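Local coordinates for protein histone deacetylase complex subunit SAP18 (Mus musculus, PDB 4A6Q) that enhances transcriptional repression by the SIN3-HDAC1 complex and serves as an auxiliary component of the exon junction complex deposited on spliced mRNAs, at residues I20-T25 and M62-K67; R31-N36 and N50-E55; R39-D44 and Y132-I137; N88-F93 and Y101-I106. All blocks are in the same frame, centred on the assembly; numbering follows the deposited sequence. Where two conformers were deposited one is given.

Interaction 1: residues I20-T25 and M62-K67; sequences IDREKT and MDATLK
Asp63 OD1 takes two bonds from one guanidinium group: NE of Arg22 lies 3.0 Å from OD1 of Asp63, and NH2 of Arg22 lies 2.9 Å from the same oxygen. Both N-H groups are used side-on, with OD1 in the plane of the guanidinium, although the two flat groups are turned 65° apart. NE arrives on the syn side of OD1, whereas NH2 comes from above the carboxylate plane, so both N-H groups converge on one oxygen instead of pairing coplanar with two. The other oxygen serves the backbone: the amide N of Ile20 donates to OD2 of Asp63 over 2.9 Å in a nearly straight bond (168°), arriving well out of the carboxylate plane. A water donates to OD2 of Asp63 and to the carbonyl O of Ile20, adding a bridge beside the direct bond. With CG set between its backbone N and carbonyl carbon (chi1 68°), Asp63 presents both oxygens to the 20-25 loop. Ile20 lays CG1 against the carboxylate, 3.6 Å from CG of Asp63, while its CD1 touches CB of selenomethionine Met62. NH1 of Arg22 has a second acidic partner in Glu68. The contact therefore holds the loop preceding strand 28-35, at the surface, against the turn that leads from strand 56-60 into helix 66-76, where Thr65 is the N-cap.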
loop_
_atom_site.group_PDB
_atom_site.type_symbol
_atom_site.label_atom_id
_atom_site.label_comp_id
_atom_site.label_asym_id
_atom_site.label_seq_id
_atom_site.Cartn_x
_atom_site.Cartn_y
_atom_site.Cartn_z
ATOM N N ILE A 20 15.620 3.114 4.940
ATOM C CA ILE A 20 15.569 2.882 6.394
ATOM C C ILE A 20 16.727 1.989 6.819
ATOM O O ILE A 20 17.088 1.050 6.112
ATOM C CB ILE A 20 14.249 2.146 6.741
ATOM C CG1 ILE A 20 13.013 2.996 6.356
ATOM C CG2 ILE A 20 14.192 1.733 8.228
ATOM C CD1 ILE A 20 12.791 4.203 7.227
ATOM N N ASP A 21 17.342 2.284 7.971
ATOM C CA ASP A 21 18.342 1.370 8.545
ATOM C C ASP A 21 17.562 0.273 9.254
ATOM O O ASP A 21 17.191 0.409 10.413
ATOM C CB ASP A 21 19.289 2.084 9.524
ATOM C CG ASP A 21 20.376 1.165 10.032
ATOM O OD1 ASP A 21 20.216 -0.056 9.901
ATOM O OD2 ASP A 21 21.418 1.649 10.543
ATOM N N ARG A 22 17.252 -0.797 8.533
ATOM C CA ARG A 22 16.368 -1.836 9.029
ATOM C C ARG A 22 16.946 -2.583 10.226
ATOM O O ARG A 22 16.217 -3.066 11.104
ATOM C CB ARG A 22 15.989 -2.786 7.868
ATOM C CG ARG A 22 15.189 -2.106 6.759
ATOM C CD ARG A 22 14.855 -3.110 5.674
ATOM N NE ARG A 22 13.823 -2.569 4.798
ATOM C CZ ARG A 22 13.121 -3.289 3.928
ATOM N NH1 ARG A 22 13.343 -4.590 3.796
ATOM N NH2 ARG A 22 12.185 -2.681 3.207
ATOM N N GLU A 23 18.269 -2.656 10.284
ATOM C CA GLU A 23 18.900 -3.309 11.427
ATOM C C GLU A 23 18.682 -2.543 12.733
ATOM O O GLU A 23 18.687 -3.145 13.802
ATOM C CB GLU A 23 20.405 -3.528 11.188
ATOM N N LYS A 24 18.522 -1.232 12.653
ATOM C CA LYS A 24 18.356 -0.408 13.863
ATOM C C LYS A 24 16.937 0.109 14.043
ATOM O O LYS A 24 16.703 0.934 14.884
ATOM C CB LYS A 24 19.305 0.756 13.779
ATOM C CG LYS A 24 20.774 0.379 14.170
ATOM C CD LYS A 24 21.677 1.597 14.023
ATOM C CE LYS A 24 23.033 1.369 14.681
ATOM N NZ LYS A 24 22.913 1.250 16.196
ATOM N N THR A 25 15.986 -0.389 13.266
ATOM C CA THR A 25 14.606 0.097 13.349
ATOM C C THR A 25 13.702 -1.098 13.573
ATOM O O THR A 25 13.748 -2.063 12.808
ATOM C CB THR A 25 14.196 0.748 12.022
ATOM O OG1 THR A 25 15.078 1.835 11.739
ATOM C CG2 THR A 25 12.738 1.292 12.076
HETATM N N MSE A 62 9.175 1.131 6.598
HETATM C CA MSE A 62 8.554 2.202 5.800
HETATM C C MSE A 62 9.081 2.288 4.374
HETATM O O MSE A 62 8.450 2.922 3.539
HETATM C CB MSE A 62 8.712 3.566 6.501
HETATM C CG MSE A 62 7.980 3.656 7.807
HETATM SE SE MSE A 62 6.089 3.647 7.459
HETATM C CE MSE A 62 5.930 5.111 6.206
ATOM N N ASP A 63 10.230 1.677 4.104
ATOM C CA ASP A 63 10.771 1.636 2.729
ATOM C C ASP A 63 10.461 0.337 2.011
ATOM O O ASP A 63 11.067 0.038 0.960
ATOM C CB ASP A 63 12.282 2.005 2.706
ATOM C CG ASP A 63 13.176 0.965 3.380
ATOM O OD1 ASP A 63 12.649 0.052 4.074
ATOM O OD2 ASP A 63 14.411 1.069 3.217
ATOM N N ALA A 64 9.507 -0.431 2.544
ATOM C CA ALA A 64 9.004 -1.584 1.814
ATOM C C ALA A 64 8.469 -1.135 0.433
ATOM O O ALA A 64 7.712 -0.167 0.337
ATOM C CB ALA A 64 7.904 -2.260 2.592
ATOM N N THR A 65 8.827 -1.885 -0.609
ATOM C CA THR A 65 8.356 -1.593 -1.990
ATOM C C THR A 65 7.214 -2.500 -2.388
ATOM O O THR A 65 6.996 -3.567 -1.791
ATOM C CB THR A 65 9.462 -1.793 -3.022
ATOM O OG1 THR A 65 9.830 -3.176 -3.062
ATOM C CG2 THR A 65 10.693 -0.943 -2.646
ATOM N N LEU A 66 6.470 -2.074 -3.403
ATOM C CA LEU A 66 5.380 -2.932 -3.857
ATOM C C LEU A 66 5.877 -4.333 -4.264
ATOM O O LEU A 66 5.203 -5.355 -3.976
ATOM C CB LEU A 66 4.606 -2.285 -5.019
ATOM C CG LEU A 66 3.978 -0.946 -4.690
ATOM C CD1 LEU A 66 3.059 -0.555 -5.827
ATOM C CD2 LEU A 66 3.234 -0.942 -3.349
ATOM N N LYS A 67 7.022 -4.432 -4.943
ATOM C CA LYS A 67 7.568 -5.732 -5.355
ATOM C C LYS A 67 7.954 -6.618 -4.179
ATOM O O LYS A 67 7.727 -7.827 -4.163
ATOM C CB LYS A 67 8.805 -5.553 -6.250
ATOM C CG LYS A 67 8.575 -5.616 -7.745
ATOM C CD LYS A 67 7.734 -6.799 -8.241
ATOM C CE LYS A 67 7.684 -6.778 -9.767
ATOM N NZ LYS A 67 6.982 -7.945 -10.390
HETATM O O HOH W 1 16.576 -0.462 3.827
#

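Interaction 2: residues R31-N36 and N50-E55; sequences RVFTTN and NVPSSE. With IPA (isopropyl alcohol), chain B.
Arg31 and Glu55 form a two-pronged salt bridge: NE of Arg31 donates to OE2 of Glu55 over 2.8 Å, and NH2 of Arg31 donates to OE1 of Glu55 over 3.0 Å. Each oxygen uses its syn lone pair, the bonds are nearly straight (171° and 179°), and the two planes differ by just 8°. The bend in Arg31 at chi3 turns its NE edge to the carboxylate. A lysine in its place would probably lose this paired, coplanar grip and leave OE1 of Glu55 without its guanidinium partner. Gln57 also donates to OE2.

Next to the salt bridge, the Phe33 ring packs on the 50-55 loop, its CE2 lying 3.5 Å from CB of Glu55 and its CZ 3.8 Å from CB of Val51. Pro52 adds its CD to the ring, 3.8 Å from CE2 of Phe33. A water links Thr34 N to Ser54 O. Strand 28-35 thus receives the loop before strand 56-60 through a directional charge pair beside an apolar ring, which fixes orientation as well as proximity.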
loop_
_atom_site.group_PDB
_atom_site.type_symbol
_atom_site.label_atom_id
_atom_site.label_comp_id
_atom_site.label_asym_id
_atom_site.label_seq_id
_atom_site.Cartn_x
_atom_site.Cartn_y
_atom_site.Cartn_z
ATOM N N ARG A 31 -0.904 -4.904 8.061
ATOM C CA ARG A 31 -2.083 -5.763 7.852
ATOM C C ARG A 31 -2.526 -5.615 6.398
ATOM O O ARG A 31 -2.845 -4.504 5.945
ATOM C CB ARG A 31 -3.203 -5.342 8.806
ATOM C CG ARG A 31 -2.779 -5.463 10.310
ATOM C CD ARG A 31 -3.880 -4.979 11.250
ATOM N NE ARG A 31 -5.027 -5.878 11.231
ATOM C CZ ARG A 31 -6.148 -5.687 11.917
ATOM N NH1 ARG A 31 -6.298 -4.608 12.688
ATOM N NH2 ARG A 31 -7.138 -6.567 11.811
ATOM N N VAL A 32 -2.479 -6.723 5.664
ATOM C CA VAL A 32 -2.751 -6.719 4.223
ATOM C C VAL A 32 -4.010 -7.519 3.957
ATOM O O VAL A 32 -4.147 -8.646 4.425
ATOM C CB VAL A 32 -1.587 -7.399 3.488
ATOM C CG1 VAL A 32 -1.839 -7.419 1.983
ATOM C CG2 VAL A 32 -0.284 -6.656 3.787
ATOM N N PHE A 33 -4.950 -6.908 3.249
ATOM C CA PHE A 33 -6.166 -7.575 2.868
ATOM C C PHE A 33 -6.095 -7.760 1.375
ATOM O O PHE A 33 -5.474 -6.946 0.694
ATOM C CB PHE A 33 -7.362 -6.711 3.279
ATOM C CG PHE A 33 -7.426 -6.487 4.777
ATOM C CD1 PHE A 33 -6.755 -5.430 5.366
ATOM C CD2 PHE A 33 -8.121 -7.374 5.594
ATOM C CE1 PHE A 33 -6.786 -5.241 6.732
ATOM C CE2 PHE A 33 -8.173 -7.183 6.964
ATOM C CZ PHE A 33 -7.474 -6.130 7.539
ATOM N N THR A 34 -6.686 -8.837 0.897
ATOM C CA THR A 34 -6.587 -9.153 -0.534
ATOM C C THR A 34 -7.955 -9.521 -1.094
ATOM O O THR A 34 -8.836 -9.992 -0.373
ATOM C CB THR A 34 -5.568 -10.313 -0.847
ATOM O OG1 THR A 34 -5.940 -11.506 -0.137
ATOM C CG2 THR A 34 -4.135 -9.936 -0.429
ATOM N N THR A 35 -8.126 -9.289 -2.394
ATOM C CA THR A 35 -9.325 -9.759 -3.084
ATOM C C THR A 35 -8.955 -10.515 -4.341
ATOM O O THR A 35 -7.845 -10.373 -4.863
ATOM C CB THR A 35 -10.269 -8.606 -3.520
ATOM O OG1 THR A 35 -9.662 -7.880 -4.612
ATOM C CG2 THR A 35 -10.548 -7.661 -2.382
ATOM N N ASN A 36 -9.916 -11.314 -4.824
ATOM C CA ASN A 36 -9.788 -11.934 -6.159
ATOM C C ASN A 36 -11.020 -11.756 -7.039
ATOM O O ASN A 36 -11.222 -12.512 -7.984
ATOM C CB ASN A 36 -9.364 -13.405 -6.056
ATOM C CG ASN A 36 -10.386 -14.279 -5.329
ATOM O OD1 ASN A 36 -11.455 -13.830 -4.917
ATOM N ND2 ASN A 36 -10.048 -15.554 -5.177
ATOM N N ASN A 50 -15.218 -3.298 12.086
ATOM C CA ASN A 50 -14.880 -4.572 11.447
ATOM C C ASN A 50 -13.815 -4.447 10.370
ATOM O O ASN A 50 -13.588 -3.370 9.836
ATOM C CB ASN A 50 -16.131 -5.204 10.822
ATOM C CG ASN A 50 -17.193 -5.549 11.848
ATOM O OD1 ASN A 50 -16.918 -6.187 12.861
ATOM N ND2 ASN A 50 -18.415 -5.118 11.585
ATOM N N VAL A 51 -13.161 -5.566 10.070
ATOM C CA VAL A 51 -12.280 -5.688 8.913
ATOM C C VAL A 51 -12.676 -6.993 8.219
ATOM O O VAL A 51 -13.346 -7.830 8.838
ATOM C CB VAL A 51 -10.796 -5.736 9.324
ATOM C CG1 VAL A 51 -10.362 -4.423 9.987
ATOM C CG2 VAL A 51 -10.549 -6.909 10.265
ATOM N N PRO A 52 -12.281 -7.173 6.946
ATOM C CA PRO A 52 -12.489 -8.480 6.286
ATOM C C PRO A 52 -11.934 -9.641 7.128
ATOM O O PRO A 52 -10.958 -9.483 7.840
ATOM C CB PRO A 52 -11.714 -8.333 4.982
ATOM C CG PRO A 52 -11.800 -6.838 4.676
ATOM C CD PRO A 52 -11.671 -6.178 6.034
ATOM N N SER A 53 -12.596 -10.794 7.060
ATOM C CA SER A 53 -12.281 -11.936 7.913
ATOM C C SER A 53 -11.085 -12.748 7.413
ATOM O O SER A 53 -10.745 -13.770 8.006
ATOM C CB SER A 53 -13.509 -12.840 8.039
ATOM O OG SER A 53 -14.580 -12.191 8.737
ATOM N N SER A 54 -10.447 -12.316 6.328
ATOM C CA SER A 54 -9.173 -12.881 5.894
ATOM C C SER A 54 -8.146 -11.762 5.795
ATOM O O SER A 54 -8.463 -10.687 5.304
ATOM C CB SER A 54 -9.274 -13.556 4.527
ATOM O OG SER A 54 -10.249 -14.591 4.541
ATOM N N GLU A 55 -6.930 -12.024 6.278
ATOM C CA GLU A 55 -5.848 -11.044 6.199
ATOM C C GLU A 55 -4.485 -11.701 6.313
ATOM O O GLU A 55 -4.361 -12.806 6.823
ATOM C CB GLU A 55 -6.027 -9.950 7.246
ATOM C CG GLU A 55 -5.478 -10.256 8.603
ATOM C CD GLU A 55 -5.696 -9.108 9.575
ATOM O OE1 GLU A 55 -6.832 -8.970 10.067
ATOM O OE2 GLU A 55 -4.730 -8.334 9.832
HETATM C C1 IPA B . -6.086 -13.946 -2.746
HETATM C C2 IPA B . -7.529 -14.053 -2.265
HETATM C C3 IPA B . -7.617 -15.170 -1.231
HETATM O O2 IPA B . -7.938 -12.837 -1.660
HETATM O O HOH W 2 -8.603 -10.169 2.644
#

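Interaction 3: residues R39-D44 and Y132-I137; sequences RHHRMD and YLDIAI
From CB, the side chain of Asp134 leaves strand 132-138 toward the 39-44 loop, where His40 and His41 both meet its carboxylate. Its CB lies 3.8 Å from ND1 of His40, and its CG is 3.5 Å from ND1 of His41. At the tip the oxygens divide the work. OD1 of Asp134 accepts from ND1 of His41 at 2.6 Å, in the ring plane and on the syn lone pair, nearly straight at 172°. OD2 of Asp134 takes two donors: ND1 of His40 at 2.8 Å, on the anti lone pair, and the backbone N of His41 at 3.0 Å, on the syn side but 25° out of the carboxylate plane. With CG opposite the backbone N (chi1 -161°), the carboxylate extends to both histidines. The strand is the central one of the five in this ubiquitin-like sheet, flanked by 28-35 and 86-94. An asparagine here would probably leave at least one of the three N-H donors without an acceptor, since an amide nitrogen cannot accept their bonds. Two residues on, Ala136 CB covers one face of the His40 ring, a CH-pi contact 4.1 Å from the ring centroid. NE2 of His40 is bonded to Asn88 OD1.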
loop_
_atom_site.group_PDB
_atom_site.type_symbol
_atom_site.label_atom_id
_atom_site.label_comp_id
_atom_site.label_asym_id
_atom_site.label_seq_id
_atom_site.Cartn_x
_atom_site.Cartn_y
_atom_site.Cartn_z
ATOM N N ARG A 39 -11.763 -6.148 -7.780
ATOM C CA ARG A 39 -11.830 -4.801 -7.230
ATOM C C ARG A 39 -11.371 -4.772 -5.799
ATOM O O ARG A 39 -11.225 -5.821 -5.171
ATOM C CB ARG A 39 -13.244 -4.262 -7.321
ATOM C CG ARG A 39 -14.242 -5.033 -6.553
ATOM C CD ARG A 39 -15.586 -4.911 -7.261
ATOM N NE ARG A 39 -15.411 -5.241 -8.668
ATOM C CZ ARG A 39 -15.858 -6.354 -9.235
ATOM N NH1 ARG A 39 -16.533 -7.247 -8.516
ATOM N NH2 ARG A 39 -15.623 -6.570 -10.524
ATOM N N HIS A 40 -11.091 -3.569 -5.310
ATOM C CA HIS A 40 -10.757 -3.419 -3.903
ATOM C C HIS A 40 -11.937 -3.748 -3.005
ATOM O O HIS A 40 -13.102 -3.697 -3.417
ATOM C CB HIS A 40 -10.197 -2.023 -3.614
ATOM C CG HIS A 40 -8.816 -1.853 -4.137
ATOM N ND1 HIS A 40 -7.739 -2.494 -3.568
ATOM C CD2 HIS A 40 -8.332 -1.211 -5.232
ATOM C CE1 HIS A 40 -6.650 -2.225 -4.254
ATOM N NE2 HIS A 40 -6.984 -1.472 -5.287
ATOM N N HIS A 41 -11.641 -4.090 -1.766
ATOM C CA HIS A 41 -12.666 -4.146 -0.761
ATOM C C HIS A 41 -13.404 -2.801 -0.713
ATOM O O HIS A 41 -12.809 -1.738 -0.912
ATOM C CB HIS A 41 -12.076 -4.431 0.636
ATOM C CG HIS A 41 -11.662 -5.856 0.853
ATOM N ND1 HIS A 41 -10.345 -6.254 0.873
ATOM C CD2 HIS A 41 -12.398 -6.965 1.115
ATOM C CE1 HIS A 41 -10.287 -7.557 1.113
ATOM N NE2 HIS A 41 -11.516 -8.013 1.236
ATOM N N ARG A 42 -14.698 -2.873 -0.455
ATOM C CA ARG A 42 -15.492 -1.669 -0.274
ATOM C C ARG A 42 -15.279 -1.111 1.131
ATOM O O ARG A 42 -14.941 -1.854 2.050
ATOM C CB ARG A 42 -16.959 -1.994 -0.491
ATOM C CG ARG A 42 -17.239 -2.407 -1.920
ATOM C CD ARG A 42 -18.719 -2.650 -2.126
ATOM N NE ARG A 42 -19.203 -3.382 -0.971
ATOM C CZ ARG A 42 -18.982 -4.673 -0.758
ATOM N NH1 ARG A 42 -18.342 -5.405 -1.662
ATOM N NH2 ARG A 42 -19.430 -5.233 0.341
HETATM N N MSE A 43 -15.495 0.192 1.304
HETATM C CA MSE A 43 -15.263 0.798 2.631
HETATM C C MSE A 43 -16.271 0.333 3.676
HETATM O O MSE A 43 -15.969 0.344 4.878
HETATM C CB MSE A 43 -15.185 2.320 2.529
HETATM C CG MSE A 43 -14.020 2.812 1.692
HETATM SE SE MSE A 43 -12.409 2.181 2.512
HETATM C CE MSE A 43 -12.093 0.628 1.405
ATOM N N ASP A 44 -17.445 -0.133 3.232
ATOM C CA ASP A 44 -18.384 -0.744 4.168
ATOM C C ASP A 44 -17.828 -2.014 4.819
ATOM O O ASP A 44 -18.301 -2.437 5.870
ATOM C CB ASP A 44 -19.775 -0.974 3.528
ATOM C CG ASP A 44 -19.701 -1.711 2.196
ATOM O OD1 ASP A 44 -19.446 -1.049 1.167
ATOM O OD2 ASP A 44 -19.922 -2.940 2.168
ATOM N N TYR A 132 -4.329 0.281 6.682
ATOM C CA TYR A 132 -4.304 -1.076 6.100
ATOM C C TYR A 132 -3.869 -1.023 4.649
ATOM O O TYR A 132 -3.995 0.028 3.984
ATOM C CB TYR A 132 -5.684 -1.738 6.177
ATOM C CG TYR A 132 -6.343 -1.621 7.537
ATOM C CD1 TYR A 132 -5.719 -2.117 8.656
ATOM C CD2 TYR A 132 -7.593 -1.051 7.672
ATOM C CE1 TYR A 132 -6.311 -2.023 9.919
ATOM C CE2 TYR A 132 -8.186 -0.955 8.913
ATOM C CZ TYR A 132 -7.545 -1.456 10.026
ATOM O OH TYR A 132 -8.129 -1.369 11.289
ATOM N N LEU A 133 -3.323 -2.133 4.155
ATOM C CA LEU A 133 -3.029 -2.236 2.718
ATOM C C LEU A 133 -4.004 -3.191 2.063
ATOM O O LEU A 133 -4.270 -4.266 2.592
ATOM C CB LEU A 133 -1.609 -2.769 2.547
ATOM C CG LEU A 133 -0.964 -2.586 1.184
ATOM C CD1 LEU A 133 -0.718 -1.087 0.876
ATOM C CD2 LEU A 133 0.375 -3.344 1.218
ATOM N N ASP A 134 -4.584 -2.793 0.925
ATOM C CA ASP A 134 -5.557 -3.660 0.247
ATOM C C ASP A 134 -4.995 -3.986 -1.121
ATOM O O ASP A 134 -4.583 -3.087 -1.853
ATOM C CB ASP A 134 -6.894 -2.916 0.081
ATOM C CG ASP A 134 -8.049 -3.850 -0.168
ATOM O OD1 ASP A 134 -8.358 -4.664 0.707
ATOM O OD2 ASP A 134 -8.710 -3.753 -1.222
ATOM N N ILE A 135 -4.960 -5.256 -1.483
ATOM C CA ILE A 135 -4.408 -5.640 -2.784
ATOM C C ILE A 135 -5.450 -6.413 -3.568
ATOM O O ILE A 135 -5.887 -7.474 -3.145
ATOM C CB ILE A 135 -3.144 -6.512 -2.633
ATOM C CG1 ILE A 135 -2.158 -5.865 -1.666
ATOM C CG2 ILE A 135 -2.527 -6.784 -4.017
ATOM C CD1 ILE A 135 -0.941 -6.760 -1.410
ATOM N N ALA A 136 -5.857 -5.874 -4.711
ATOM C CA ALA A 136 -6.790 -6.561 -5.577
ATOM C C ALA A 136 -5.958 -7.341 -6.599
ATOM O O ALA A 136 -5.188 -6.741 -7.362
ATOM C CB ALA A 136 -7.699 -5.554 -6.284
ATOM N N ILE A 137 -6.083 -8.663 -6.590
ATOM C CA ILE A 137 -5.246 -9.505 -7.455
ATOM C C ILE A 137 -6.129 -9.970 -8.602
ATOM O O ILE A 137 -7.243 -10.456 -8.377
ATOM C CB ILE A 137 -4.707 -10.705 -6.683
ATOM C CG1 ILE A 137 -3.946 -10.226 -5.440
ATOM C CG2 ILE A 137 -3.759 -11.549 -7.582
ATOM C CD1 ILE A 137 -3.479 -11.358 -4.510
#

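Interaction 4: residues N88-F93 and Y101-I106; sequences NFAIVF and YRVKEI
This is the antiparallel beta hairpin of strands 86-94 and 101-110, the latter an outermost strand of the sheet; their local axes run at 150°. Five backbone bonds define the register. Ile91 and Lys104 exchange two, as do Phe93 and Arg102, and Ile106 N donates to Phe89 O over 2.8 Å. Ala90-Glu105 and Val92-Val103 are the non-hydrogen-bonded pairs.

On the face of Ala90 and Val92, CB of Ala90 meets CG2 of Val103 at 3.6 Å, and CG1 of Val92 touches CB of Tyr101 at 3.7 Å. On the face of Ile91 and Phe93, chi1 of 59° swings the Phe93 ring across the neighbouring strand. Arg102 CB sits over one ring face, 4.1 Å from the centroid of Phe93, a CH-pi contact. Ile106 CG1 packs 3.7 Å from CB of Phe89, whose ring continues onto helix 66-76. The main chains thus supply the directional bonding, while the side-chain contacts are chiefly apolar, even where the aliphatic start of a charged arginine is used.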
loop_
_atom_site.group_PDB
_atom_site.type_symbol
_atom_site.label_atom_id
_atom_site.label_comp_id
_atom_site.label_asym_id
_atom_site.label_seq_id
_atom_site.Cartn_x
_atom_site.Cartn_y
_atom_site.Cartn_z
ATOM N N ASN A 88 -3.030 -4.819 -7.687
ATOM C CA ASN A 88 -3.376 -3.416 -7.579
ATOM C C ASN A 88 -3.431 -3.017 -6.119
ATOM O O ASN A 88 -4.223 -3.554 -5.361
ATOM C CB ASN A 88 -4.757 -3.189 -8.203
ATOM C CG ASN A 88 -5.067 -1.727 -8.430
ATOM O OD1 ASN A 88 -5.317 -0.962 -7.495
ATOM N ND2 ASN A 88 -5.117 -1.341 -9.694
ATOM N N PHE A 89 -2.550 -2.107 -5.720
ATOM C CA PHE A 89 -2.431 -1.734 -4.292
ATOM C C PHE A 89 -3.194 -0.453 -3.958
ATOM O O PHE A 89 -3.130 0.540 -4.717
ATOM C CB PHE A 89 -0.967 -1.443 -3.945
ATOM C CG PHE A 89 -0.079 -2.649 -3.834
ATOM C CD1 PHE A 89 0.365 -3.317 -4.968
ATOM C CD2 PHE A 89 0.354 -3.084 -2.574
ATOM C CE1 PHE A 89 1.240 -4.416 -4.858
ATOM C CE2 PHE A 89 1.234 -4.183 -2.474
ATOM C CZ PHE A 89 1.652 -4.835 -3.608
ATOM N N ALA A 90 -3.812 -0.439 -2.779
ATOM C CA ALA A 90 -4.463 0.750 -2.259
ATOM C C ALA A 90 -4.206 0.837 -0.763
ATOM O O ALA A 90 -4.075 -0.196 -0.116
ATOM C CB ALA A 90 -5.958 0.696 -2.508
ATOM N N ILE A 91 -4.164 2.051 -0.225
ATOM C CA ILE A 91 -4.066 2.243 1.232
ATOM C C ILE A 91 -5.445 2.585 1.756
ATOM O O ILE A 91 -6.165 3.409 1.174
ATOM C CB ILE A 91 -3.084 3.373 1.548
ATOM C CG1 ILE A 91 -1.662 2.946 1.215
ATOM C CG2 ILE A 91 -3.145 3.671 3.052
ATOM C CD1 ILE A 91 -0.624 4.123 1.204
ATOM N N VAL A 92 -5.861 1.853 2.785
ATOM C CA VAL A 92 -7.132 2.082 3.464
ATOM C C VAL A 92 -6.818 2.780 4.781
ATOM O O VAL A 92 -6.053 2.255 5.589
ATOM C CB VAL A 92 -7.848 0.730 3.722
ATOM C CG1 VAL A 92 -9.169 0.954 4.500
ATOM C CG2 VAL A 92 -8.098 -0.009 2.371
ATOM N N PHE A 93 -7.386 3.960 5.001
ATOM C CA PHE A 93 -6.973 4.821 6.094
ATOM C C PHE A 93 -8.162 5.476 6.739
ATOM O O PHE A 93 -9.208 5.655 6.138
ATOM C CB PHE A 93 -5.947 5.882 5.642
ATOM C CG PHE A 93 -6.417 6.818 4.542
ATOM C CD1 PHE A 93 -6.475 6.383 3.229
ATOM C CD2 PHE A 93 -6.689 8.163 4.817
ATOM C CE1 PHE A 93 -6.861 7.232 2.184
ATOM C CE2 PHE A 93 -7.079 9.028 3.781
ATOM C CZ PHE A 93 -7.159 8.552 2.461
ATOM N N TYR A 101 -13.566 4.399 7.155
ATOM C CA TYR A 101 -12.295 4.380 6.426
ATOM C C TYR A 101 -12.484 4.945 5.026
ATOM O O TYR A 101 -13.625 5.091 4.560
ATOM C CB TYR A 101 -11.681 2.965 6.382
ATOM C CG TYR A 101 -11.026 2.631 7.716
ATOM C CD1 TYR A 101 -11.782 2.187 8.786
ATOM C CD2 TYR A 101 -9.665 2.795 7.882
ATOM C CE1 TYR A 101 -11.167 1.918 10.033
ATOM C CE2 TYR A 101 -9.043 2.535 9.117
ATOM C CZ TYR A 101 -9.810 2.105 10.169
ATOM O OH TYR A 101 -9.182 1.864 11.376
ATOM N N ARG A 102 -11.370 5.327 4.426
ATOM C CA ARG A 102 -11.290 5.844 3.055
ATOM C C ARG A 102 -10.235 5.052 2.329
ATOM O O ARG A 102 -9.412 4.405 2.957
ATOM C CB ARG A 102 -10.838 7.304 3.045
ATOM C CG ARG A 102 -11.781 8.275 3.720
ATOM C CD ARG A 102 -11.197 9.675 3.648
ATOM N NE ARG A 102 -10.989 10.063 2.258
ATOM C CZ ARG A 102 -11.953 10.556 1.486
ATOM N NH1 ARG A 102 -13.163 10.747 1.996
ATOM N NH2 ARG A 102 -11.710 10.861 0.220
ATOM N N VAL A 103 -10.201 5.145 1.003
ATOM C CA VAL A 103 -9.232 4.369 0.255
ATOM C C VAL A 103 -8.592 5.188 -0.862
ATOM O O VAL A 103 -9.259 6.026 -1.507
ATOM C CB VAL A 103 -9.888 3.064 -0.303
ATOM C CG1 VAL A 103 -11.093 3.386 -1.211
ATOM C CG2 VAL A 103 -8.892 2.139 -1.001
ATOM N N LYS A 104 -7.303 4.959 -1.063
ATOM C CA LYS A 104 -6.542 5.634 -2.103
ATOM C C LYS A 104 -5.726 4.596 -2.849
ATOM O O LYS A 104 -4.849 3.921 -2.259
ATOM C CB LYS A 104 -5.606 6.655 -1.452
ATOM C CG LYS A 104 -4.470 7.132 -2.332
ATOM C CD LYS A 104 -4.958 7.973 -3.441
ATOM C CE LYS A 104 -3.784 8.736 -4.083
ATOM N NZ LYS A 104 -4.145 9.336 -5.388
ATOM N N GLU A 105 -5.994 4.434 -4.139
ATOM C CA GLU A 105 -5.186 3.551 -4.971
ATOM C C GLU A 105 -3.810 4.157 -5.148
ATOM O O GLU A 105 -3.685 5.352 -5.425
ATOM C CB GLU A 105 -5.846 3.370 -6.343
ATOM C CG GLU A 105 -5.113 2.372 -7.248
ATOM C CD GLU A 105 -4.035 3.015 -8.121
ATOM O OE1 GLU A 105 -3.967 4.257 -8.203
ATOM O OE2 GLU A 105 -3.246 2.273 -8.750
ATOM N N ILE A 106 -2.756 3.339 -5.007
ATOM C CA ILE A 106 -1.400 3.884 -5.101
ATOM C C ILE A 106 -0.560 3.389 -6.296
ATOM O O ILE A 106 0.248 4.142 -6.832
ATOM C CB ILE A 106 -0.544 3.692 -3.787
ATOM C CG1 ILE A 106 -0.466 2.226 -3.367
ATOM C CG2 ILE A 106 -1.160 4.510 -2.646
ATOM C CD1 ILE A 106 0.553 1.963 -2.208
#

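Following the chain from the N terminus, interaction 1 opens first, and its loop closes where 62-67 leads into helix 66-76. Interaction 2 nests inside that loop, joining strand 28-35 to the segment before strand 56-60. Interaction 3 begins between the two segments of interaction 2 and ends on strand 132-138, so it crosses both earlier contacts. Interaction 4, the hairpin, opens after interactions 1 and 2 have closed and is nested within interaction 3. Interactions 2, 3 and 4 all reach one sheet: strand 132-138 lies between strands 28-35 and 86-94. Interaction 1 touches only interaction 4, through Leu66 packing on Phe89 and Ile106.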